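Side-chain contacts in phosphoribosylaminoimidazole carboxylase (Bombyx mori, PDB 4JA0), which probably catalyses two successive steps of purine biosynthesis, the carboxylation of aminoimidazole ribonucleotide and the synthesis of SAICAR from the product: residues Q279-K284 and I327-R332; D297-S302 and Q315-T320; R332-G337 and V348-P353. One frame throughout, in Å; residues are numbered along the deposited sequence.

Interaction 1 (Q279-K284 and I327-R332); sequences QEHCQK and IAVAGR. With SO4 (sulfate ion), chain G.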
loop_
_atom_site.group_PDB
_atom_site.type_symbol
_atom_site.label_atom_id
_atom_site.label_comp_id
_atom_site.label_asym_id
_atom_site.label_seq_id
_atom_site.Cartn_x
_atom_site.Cartn_y
_atom_site.Cartn_z
ATOM N N GLN A 279 15.870 -22.098 8.237
ATOM C CA GLN A 279 17.118 -22.534 8.861
ATOM C C GLN A 279 18.300 -21.590 8.653
ATOM O O GLN A 279 18.913 -21.113 9.624
ATOM C CB GLN A 279 17.419 -23.956 8.362
ATOM C CG GLN A 279 18.715 -24.617 8.802
ATOM C CD GLN A 279 18.906 -24.608 10.281
ATOM O OE1 GLN A 279 17.977 -24.348 11.044
ATOM N NE2 GLN A 279 20.123 -24.907 10.712
ATOM N N GLU A 280 18.599 -21.310 7.388
ATOM C CA GLU A 280 19.678 -20.410 7.017
ATOM C C GLU A 280 19.506 -19.041 7.689
ATOM O O GLU A 280 20.490 -18.447 8.171
ATOM C CB GLU A 280 19.708 -20.254 5.499
ATOM C CG GLU A 280 20.442 -21.358 4.739
ATOM C CD GLU A 280 21.017 -20.858 3.416
ATOM O OE1 GLU A 280 20.733 -19.694 3.041
ATOM O OE2 GLU A 280 21.745 -21.628 2.750
ATOM N N HIS A 281 18.257 -18.565 7.746
ATOM C CA HIS A 281 17.961 -17.282 8.385
ATOM C C HIS A 281 18.371 -17.337 9.851
ATOM O O HIS A 281 19.022 -16.434 10.350
ATOM C CB HIS A 281 16.472 -16.950 8.265
ATOM C CG HIS A 281 16.052 -15.726 9.020
ATOM N ND1 HIS A 281 16.276 -14.448 8.558
ATOM C CD2 HIS A 281 15.434 -15.585 10.216
ATOM C CE1 HIS A 281 15.802 -13.573 9.428
ATOM N NE2 HIS A 281 15.285 -14.239 10.444
ATOM N N CYS A 282 18.008 -18.421 10.528
ATOM C CA CYS A 282 18.320 -18.586 11.941
ATOM C C CYS A 282 19.809 -18.736 12.211
ATOM O O CYS A 282 20.329 -18.253 13.221
ATOM C CB CYS A 282 17.573 -19.807 12.496
ATOM S SG CYS A 282 15.783 -19.601 12.473
ATOM N N GLN A 283 20.484 -19.425 11.301
ATOM C CA GLN A 283 21.923 -19.593 11.382
ATOM C C GLN A 283 22.641 -18.243 11.218
ATOM O O GLN A 283 23.667 -18.017 11.849
ATOM C CB GLN A 283 22.388 -20.627 10.355
ATOM C CG GLN A 283 22.051 -22.057 10.767
ATOM C CD GLN A 283 22.378 -23.095 9.702
ATOM O OE1 GLN A 283 22.564 -24.284 10.007
ATOM N NE2 GLN A 283 22.451 -22.653 8.447
ATOM N N LYS A 284 22.074 -17.336 10.418
ATOM C CA LYS A 284 22.604 -15.980 10.331
ATOM C C LYS A 284 22.454 -15.223 11.645
ATOM O O LYS A 284 23.312 -14.383 11.982
ATOM C CB LYS A 284 21.932 -15.170 9.219
ATOM C CG LYS A 284 22.421 -15.479 7.827
ATOM C CD LYS A 284 21.814 -14.486 6.840
ATOM C CE LYS A 284 22.248 -14.779 5.412
ATOM N NZ LYS A 284 21.978 -13.636 4.481
ATOM N N ILE A 327 14.009 -15.474 20.492
ATOM C CA ILE A 327 13.852 -14.882 19.169
ATOM C C ILE A 327 12.873 -15.707 18.357
ATOM O O ILE A 327 13.052 -16.925 18.225
ATOM C CB ILE A 327 15.202 -14.755 18.439
ATOM C CG1 ILE A 327 16.079 -13.730 19.185
ATOM C CG2 ILE A 327 14.997 -14.372 16.958
ATOM C CD1 ILE A 327 17.501 -13.666 18.698
ATOM N N ALA A 328 11.822 -15.042 17.862
ATOM C CA ALA A 328 10.770 -15.714 17.088
ATOM C C ALA A 328 10.888 -15.472 15.598
ATOM O O ALA A 328 10.708 -14.338 15.119
ATOM C CB ALA A 328 9.383 -15.299 17.581
ATOM N N VAL A 329 11.138 -16.564 14.876
ATOM C CA VAL A 329 11.267 -16.547 13.421
ATOM C C VAL A 329 10.131 -17.317 12.736
ATOM O O VAL A 329 10.125 -18.546 12.695
ATOM C CB VAL A 329 12.622 -17.139 12.990
ATOM C CG1 VAL A 329 12.757 -17.135 11.471
ATOM C CG2 VAL A 329 13.755 -16.371 13.622
ATOM N N ALA A 330 9.171 -16.589 12.190
ATOM C CA ALA A 330 8.033 -17.232 11.533
ATOM C C ALA A 330 7.629 -16.469 10.278
ATOM O O ALA A 330 7.275 -15.288 10.345
ATOM C CB ALA A 330 6.853 -17.356 12.491
ATOM N N GLY A 331 7.696 -17.137 9.133
ATOM C CA GLY A 331 7.241 -16.540 7.889
ATOM C C GLY A 331 5.724 -16.408 7.853
ATOM O O GLY A 331 5.032 -16.833 8.795
ATOM N N ARG A 332 5.209 -15.787 6.792
ATOM C CA ARG A 332 3.780 -15.533 6.654
ATOM C C ARG A 332 3.200 -14.868 7.904
ATOM O O ARG A 332 3.862 -14.060 8.550
ATOM C CB ARG A 332 3.016 -16.815 6.313
ATOM C CG ARG A 332 3.360 -17.435 4.946
ATOM C CD ARG A 332 2.593 -18.730 4.737
ATOM N NE ARG A 332 2.898 -19.404 3.474
ATOM C CZ ARG A 332 2.216 -20.449 3.003
ATOM N NH1 ARG A 332 1.191 -20.950 3.697
ATOM N NH2 ARG A 332 2.563 -20.997 1.843
HETATM S S SO4 G . 5.111 -18.091 0.762
HETATM O O1 SO4 G . 6.042 -17.041 0.349
HETATM O O2 SO4 G . 5.163 -19.210 -0.183
HETATM O O3 SO4 G . 5.455 -18.598 2.095
HETATM O O4 SO4 G . 3.775 -17.490 0.777
#

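Interaction 2 (D297-S302 and Q315-T320); sequences DLRVTS and QQYEDT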
loop_
_atom_site.group_PDB
_atom_site.type_symbol
_atom_site.label_atom_id
_atom_site.label_comp_id
_atom_site.label_asym_id
_atom_site.label_seq_id
_atom_site.Cartn_x
_atom_site.Cartn_y
_atom_site.Cartn_z
ATOM N N ASP A 297 20.611 -21.352 21.144
ATOM C CA ASP A 297 19.959 -22.593 20.748
ATOM C C ASP A 297 18.977 -22.312 19.625
ATOM O O ASP A 297 18.197 -21.355 19.689
ATOM C CB ASP A 297 19.194 -23.220 21.909
ATOM C CG ASP A 297 20.004 -24.229 22.654
ATOM O OD1 ASP A 297 21.032 -24.679 22.100
ATOM O OD2 ASP A 297 19.579 -24.603 23.771
ATOM N N LEU A 298 19.021 -23.151 18.597
ATOM C CA LEU A 298 18.052 -23.091 17.515
ATOM C C LEU A 298 16.998 -24.175 17.729
ATOM O O LEU A 298 17.329 -25.355 17.833
ATOM C CB LEU A 298 18.742 -23.302 16.169
ATOM C CG LEU A 298 19.780 -22.265 15.744
ATOM C CD1 LEU A 298 20.297 -22.553 14.336
ATOM C CD2 LEU A 298 19.201 -20.859 15.826
ATOM N N ARG A 299 15.732 -23.786 17.792
ATOM C CA ARG A 299 14.677 -24.768 17.976
ATOM C C ARG A 299 13.593 -24.634 16.910
ATOM O O ARG A 299 13.325 -23.549 16.419
ATOM C CB ARG A 299 14.066 -24.655 19.380
ATOM C CG ARG A 299 15.071 -24.626 20.500
ATOM C CD ARG A 299 15.822 -25.930 20.573
ATOM N NE ARG A 299 14.893 -27.042 20.634
ATOM C CZ ARG A 299 14.455 -27.579 21.771
ATOM N NH1 ARG A 299 14.867 -27.098 22.939
ATOM N NH2 ARG A 299 13.588 -28.588 21.734
ATOM N N VAL A 300 12.974 -25.749 16.555
ATOM C CA VAL A 300 11.893 -25.726 15.599
ATOM C C VAL A 300 10.601 -26.087 16.324
ATOM O O VAL A 300 10.534 -27.110 16.978
ATOM C CB VAL A 300 12.156 -26.715 14.431
ATOM C CG1 VAL A 300 10.989 -26.717 13.425
ATOM C CG2 VAL A 300 13.449 -26.364 13.728
ATOM N N THR A 301 9.600 -25.218 16.225
ATOM C CA THR A 301 8.262 -25.453 16.762
ATOM C C THR A 301 7.263 -24.448 16.204
ATOM O O THR A 301 7.597 -23.286 15.950
ATOM C CB THR A 301 8.203 -25.422 18.306
ATOM O OG1 THR A 301 6.900 -25.850 18.743
ATOM C CG2 THR A 301 8.502 -24.016 18.841
ATOM N N SER A 302 6.025 -24.903 16.063
ATOM C CA SER A 302 4.947 -24.118 15.491
ATOM C C SER A 302 3.981 -23.676 16.583
ATOM O O SER A 302 3.688 -24.433 17.495
ATOM C CB SER A 302 4.216 -24.980 14.449
ATOM O OG SER A 302 3.314 -24.251 13.633
ATOM N N GLN A 315 8.644 -23.583 28.334
ATOM C CA GLN A 315 8.608 -23.733 29.779
ATOM C C GLN A 315 9.886 -24.422 30.256
ATOM O O GLN A 315 10.407 -24.117 31.332
ATOM C CB GLN A 315 7.350 -24.499 30.217
ATOM C CG GLN A 315 6.100 -23.619 30.275
ATOM C CD GLN A 315 4.772 -24.384 30.262
ATOM O OE1 GLN A 315 4.702 -25.563 29.903
ATOM N NE2 GLN A 315 3.711 -23.700 30.671
ATOM N N GLN A 316 10.457 -25.264 29.406
ATOM C CA GLN A 316 11.680 -25.957 29.770
ATOM C C GLN A 316 12.839 -24.990 29.858
ATOM O O GLN A 316 13.667 -25.116 30.753
ATOM C CB GLN A 316 11.975 -27.076 28.775
ATOM C CG GLN A 316 10.988 -28.233 28.865
ATOM C CD GLN A 316 11.110 -29.178 27.694
ATOM O OE1 GLN A 316 11.778 -28.876 26.703
ATOM N NE2 GLN A 316 10.482 -30.340 27.805
ATOM N N TYR A 317 12.841 -23.980 28.988
ATOM C CA TYR A 317 13.866 -22.941 29.013
ATOM C C TYR A 317 13.665 -22.023 30.219
ATOM O O TYR A 317 14.621 -21.453 30.744
ATOM C CB TYR A 317 13.879 -22.157 27.694
ATOM C CG TYR A 317 14.581 -22.890 26.587
ATOM C CD1 TYR A 317 15.956 -23.057 26.619
ATOM C CD2 TYR A 317 13.883 -23.429 25.521
ATOM C CE1 TYR A 317 16.625 -23.738 25.626
ATOM C CE2 TYR A 317 14.537 -24.121 24.522
ATOM C CZ TYR A 317 15.913 -24.272 24.583
ATOM O OH TYR A 317 16.597 -24.949 23.598
ATOM N N GLU A 318 12.416 -21.932 30.674
ATOM C CA GLU A 318 12.049 -21.106 31.814
ATOM C C GLU A 318 12.498 -21.687 33.166
ATOM O O GLU A 318 12.385 -21.016 34.205
ATOM C CB GLU A 318 10.544 -20.860 31.811
ATOM C CG GLU A 318 10.106 -19.753 30.867
ATOM C CD GLU A 318 8.664 -19.331 31.091
ATOM O OE1 GLU A 318 8.329 -18.146 30.847
ATOM O OE2 GLU A 318 7.864 -20.189 31.525
ATOM N N ASP A 319 12.997 -22.924 33.142
ATOM C CA ASP A 319 13.642 -23.544 34.298
ATOM C C ASP A 319 15.112 -23.145 34.329
ATOM O O ASP A 319 15.998 -23.963 34.032
ATOM C CB ASP A 319 13.524 -25.062 34.200
ATOM C CG ASP A 319 14.117 -25.802 35.402
ATOM O OD1 ASP A 319 14.271 -25.208 36.500
ATOM O OD2 ASP A 319 14.427 -27.006 35.226
ATOM N N THR A 320 15.374 -21.896 34.709
ATOM C CA THR A 320 16.735 -21.391 34.771
ATOM C C THR A 320 16.849 -20.359 35.864
ATOM O O THR A 320 15.831 -19.899 36.374
ATOM C CB THR A 320 17.129 -20.713 33.418
ATOM O OG1 THR A 320 18.509 -20.314 33.446
ATOM C CG2 THR A 320 16.231 -19.489 33.126
#

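Interaction 3 (R332-G337 and V348-P353); sequences RSNGLG and VINCPP. With SO4 (sulfate ion), chain G.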
loop_
_atom_site.group_PDB
_atom_site.type_symbol
_atom_site.label_atom_id
_atom_site.label_comp_id
_atom_site.label_asym_id
_atom_site.label_seq_id
_atom_site.Cartn_x
_atom_site.Cartn_y
_atom_site.Cartn_z
ATOM N N ARG A 332 5.209 -15.787 6.792
ATOM C CA ARG A 332 3.780 -15.533 6.654
ATOM C C ARG A 332 3.200 -14.868 7.904
ATOM O O ARG A 332 3.862 -14.060 8.550
ATOM C CB ARG A 332 3.016 -16.815 6.313
ATOM C CG ARG A 332 3.360 -17.435 4.946
ATOM C CD ARG A 332 2.593 -18.730 4.737
ATOM N NE ARG A 332 2.898 -19.404 3.474
ATOM C CZ ARG A 332 2.216 -20.449 3.003
ATOM N NH1 ARG A 332 1.191 -20.950 3.697
ATOM N NH2 ARG A 332 2.563 -20.997 1.843
ATOM N N SER A 333 1.971 -15.216 8.260
ATOM C CA SER A 333 1.362 -14.653 9.468
ATOM C C SER A 333 2.011 -15.229 10.746
ATOM O O SER A 333 1.939 -16.425 11.040
ATOM C CB SER A 333 -0.158 -14.866 9.453
ATOM O OG SER A 333 -0.768 -14.418 10.648
ATOM N N ASN A 334 2.687 -14.356 11.473
ATOM C CA ASN A 334 3.435 -14.741 12.662
ATOM C C ASN A 334 2.567 -14.775 13.916
ATOM O O ASN A 334 2.192 -13.724 14.458
ATOM C CB ASN A 334 4.636 -13.798 12.823
ATOM C CG ASN A 334 5.288 -13.876 14.193
ATOM O OD1 ASN A 334 5.308 -14.935 14.845
ATOM N ND2 ASN A 334 5.874 -12.753 14.620
ATOM N N GLY A 335 2.211 -15.986 14.350
ATOM C CA GLY A 335 1.506 -16.148 15.611
ATOM C C GLY A 335 2.429 -16.633 16.716
ATOM O O GLY A 335 2.116 -16.515 17.897
ATOM N N LEU A 336 3.585 -17.150 16.315
ATOM C CA LEU A 336 4.586 -17.718 17.221
ATOM C C LEU A 336 5.118 -16.711 18.222
ATOM O O LEU A 336 5.106 -16.956 19.434
ATOM C CB LEU A 336 5.746 -18.285 16.397
ATOM C CG LEU A 336 6.893 -19.033 17.063
ATOM C CD1 LEU A 336 6.336 -20.180 17.905
ATOM C CD2 LEU A 336 7.832 -19.570 15.990
ATOM N N GLY A 337 5.631 -15.597 17.711
ATOM C CA GLY A 337 6.146 -14.550 18.565
ATOM C C GLY A 337 5.121 -14.051 19.553
ATOM O O GLY A 337 5.374 -14.060 20.747
ATOM N N VAL A 348 10.762 -11.173 24.165
ATOM C CA VAL A 348 10.579 -11.921 22.930
ATOM C C VAL A 348 10.779 -10.983 21.756
ATOM O O VAL A 348 10.097 -9.962 21.647
ATOM C CB VAL A 348 9.158 -12.525 22.838
ATOM C CG1 VAL A 348 8.918 -13.087 21.447
ATOM C CG2 VAL A 348 8.931 -13.589 23.907
ATOM N N ILE A 349 11.711 -11.328 20.872
ATOM C CA ILE A 349 11.971 -10.525 19.667
ATOM C C ILE A 349 11.564 -11.278 18.414
ATOM O O ILE A 349 11.930 -12.457 18.245
ATOM C CB ILE A 349 13.471 -10.127 19.544
ATOM C CG1 ILE A 349 13.978 -9.522 20.862
ATOM C CG2 ILE A 349 13.681 -9.139 18.403
ATOM C CD1 ILE A 349 15.474 -9.400 20.914
ATOM N N ASN A 350 10.798 -10.596 17.559
ATOM C CA ASN A 350 10.371 -11.128 16.264
ATOM C C ASN A 350 11.308 -10.788 15.118
ATOM O O ASN A 350 11.471 -9.612 14.771
ATOM C CB ASN A 350 9.011 -10.573 15.897
ATOM C CG ASN A 350 7.950 -11.029 16.814
ATOM O OD1 ASN A 350 7.905 -12.202 17.175
ATOM N ND2 ASN A 350 7.053 -10.118 17.186
ATOM N N CYS A 351 11.841 -11.814 14.467
ATOM C CA CYS A 351 12.665 -11.600 13.295
ATOM C C CYS A 351 12.159 -12.432 12.124
ATOM O O CYS A 351 12.614 -13.541 11.882
ATOM C CB CYS A 351 14.140 -11.916 13.617
ATOM S SG CYS A 351 15.299 -11.476 12.286
ATOM N N PRO A 352 11.183 -11.894 11.398
ATOM C CA PRO A 352 10.677 -12.623 10.235
ATOM C C PRO A 352 11.803 -12.795 9.235
ATOM O O PRO A 352 12.700 -11.952 9.170
ATOM C CB PRO A 352 9.613 -11.692 9.675
ATOM C CG PRO A 352 9.218 -10.832 10.834
ATOM C CD PRO A 352 10.463 -10.632 11.621
ATOM N N PRO A 353 11.804 -13.917 8.517
ATOM C CA PRO A 353 12.797 -14.156 7.467
ATOM C C PRO A 353 12.465 -13.282 6.276
ATOM O O PRO A 353 11.344 -12.771 6.210
ATOM C CB PRO A 353 12.621 -15.647 7.143
ATOM C CG PRO A 353 11.231 -16.004 7.618
ATOM C CD PRO A 353 10.921 -15.078 8.757
HETATM S S SO4 G . 5.111 -18.091 0.762
HETATM O O1 SO4 G . 6.042 -17.041 0.349
HETATM O O2 SO4 G . 5.163 -19.210 -0.183
HETATM O O3 SO4 G . 5.455 -18.598 2.095
HETATM O O4 SO4 G . 3.775 -17.490 0.777
#

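Interaction 1 (Q279-K284 and I327-R332)
R332 NE reaches the sulfate with a nearly straight bond: it gives its N-H to O3 of the ion at 3.0 Å, with an angle of 168° at the hydrogen. A second, weak bond of 3.4 Å runs from the same NE to sulfate O4, so one nitrogen meets two oxygens. The arginine chain is extended from CG to NE, which carries the guanidinium edge out to the ion. NH1, turned away from the sulfate, is bonded to V368 O of a second subunit, and Y379 of a third subunit makes a cation-pi contact with the group.

Between the helix and the strand the contact is carried by V329, whose two methyls are shared between neighbours on helix 279-291. V329 CG1 lies 3.3 Å from H281 CD2, oblique to the imidazole; V329 CG2 lies 3.9 Å from the same CD2, in the ring plane at its edge. H281 has CG anti to its backbone N (chi1 174°), which swings the ring toward the strand. Next to it the thiol of C282 packs on V329, with SG 4.0 Å from V329 CG2. The imidazole is also tethered on the polar side, NE2 making a weak hydrogen bond to C351 O, while P353 packs against it.

Helix 279-291 thus rests on strand 323-329 of the parallel sheet in the flavodoxin-like AIR carboxylase part of the chain, where the loop carrying R332 leaves the strand's C-terminal end. No hydrogen bond joins the segments; a carbon edge of the imidazole and a thiol pack on the valine methyls. The sulfate, probably taken up from the crystallisation liquor, implies that R332 and its surroundings can hold a tetrahedral anion, consistent with a place for a substrate phosphate, though none is seen here.

Interaction 2 (D297-S302 and Q315-T320)
The backbones of D297 and Y317 stay well apart, with their CA atoms 10.3 Å from each other, and the long phenol of Y317 bridges from helix 307-317 to strand 296-300. Its hydroxyl works in both directions. Y317 OH donates to D297 OD2 at 3.0 Å, coming from well above the carboxylate plane, while the carboxylate oxygen lies at the edge of the tyrosine ring. The same OH accepts from R299 NH1 at 2.8 Å, with an angle of 162° at the hydrogen and the oxygen lying in the guanidinium plane. Strand 296-300 borders the parallel sheet within this chain, and helix 307-317 leads from it to strand 323-329, which pairs on the far side of strand 267-273: a beta-alpha-beta crossover that skips one strand, with Y317 also touching V270 of the strand passed over. The R299 chain is bent at chi2 and chi3 (-65° and -53°), which curls the guanidinium round to the phenol; CD lies 3.3 Å from Y317 OH. The other end of the guanidinium faces another copy of the protein: R299 NH2 forms a salt bridge with D417 of a third subunit, whose carboxylate also accepts from V300 N.

Interaction 3 (R332-G337 and V348-P353)
N334 and N350 meet inside the beta-alpha-beta unit formed by strand 323-329, helix 336-343 and strand 348-350, where the chain turns into the helix. The N334 side chain has CG anti to the backbone N (chi1 166°), which points the amide toward strand 348-350 while its oxygen turns back to the helix start. N334 OD1 accepts from G337 N at 3.0 Å, a capping bond with a nearly straight angle of 165°. The nitrogen end faces the strand: N334 ND2 makes a weak bond of 3.3 Å to N350 OD1, and it is also hydrogen-bonded to S365 OG. The two amides stand almost at right angles, their planes 85° apart.

N350 carries its CG beside the backbone N, anti to the carbonyl carbon, and this brings OD1 beside G337 in the first turn of the helix. There the same oxygen comes within 3.2 Å of G337 CA, where no side chain intervenes. N350 ND2 makes a weak bond to T376 OG1 of the neighbouring strand, so both ends of this buried amide have polar partners, though both bonds are weak. Earlier on strand 348-350, the methyl V348 CG1 packs 3.7 Å from G337 O.

How the interactions relate
All three interactions reach the parallel sheet of the AIR carboxylase part of the chain, ordered 296-300, 267-273, 323-329, 348-350, 375-376. Along the chain interaction 2 is nested inside the loop closed by interaction 1, and interaction 3 opens with R332, the residue on which interaction 1 closes. The centres of interactions 1 and 3 lie about 8 Å apart, on adjacent strands 323-329 and 348-350; interaction 2, at the border strand 296-300, is about 15 Å from each. L298 packs on C282 and Q283, tying interaction 2 to interaction 1. Helices 279-291, 307-317 and 336-343 each meet a strand of the one sheet, and neighbouring subunits meet the fold at R332 and R299.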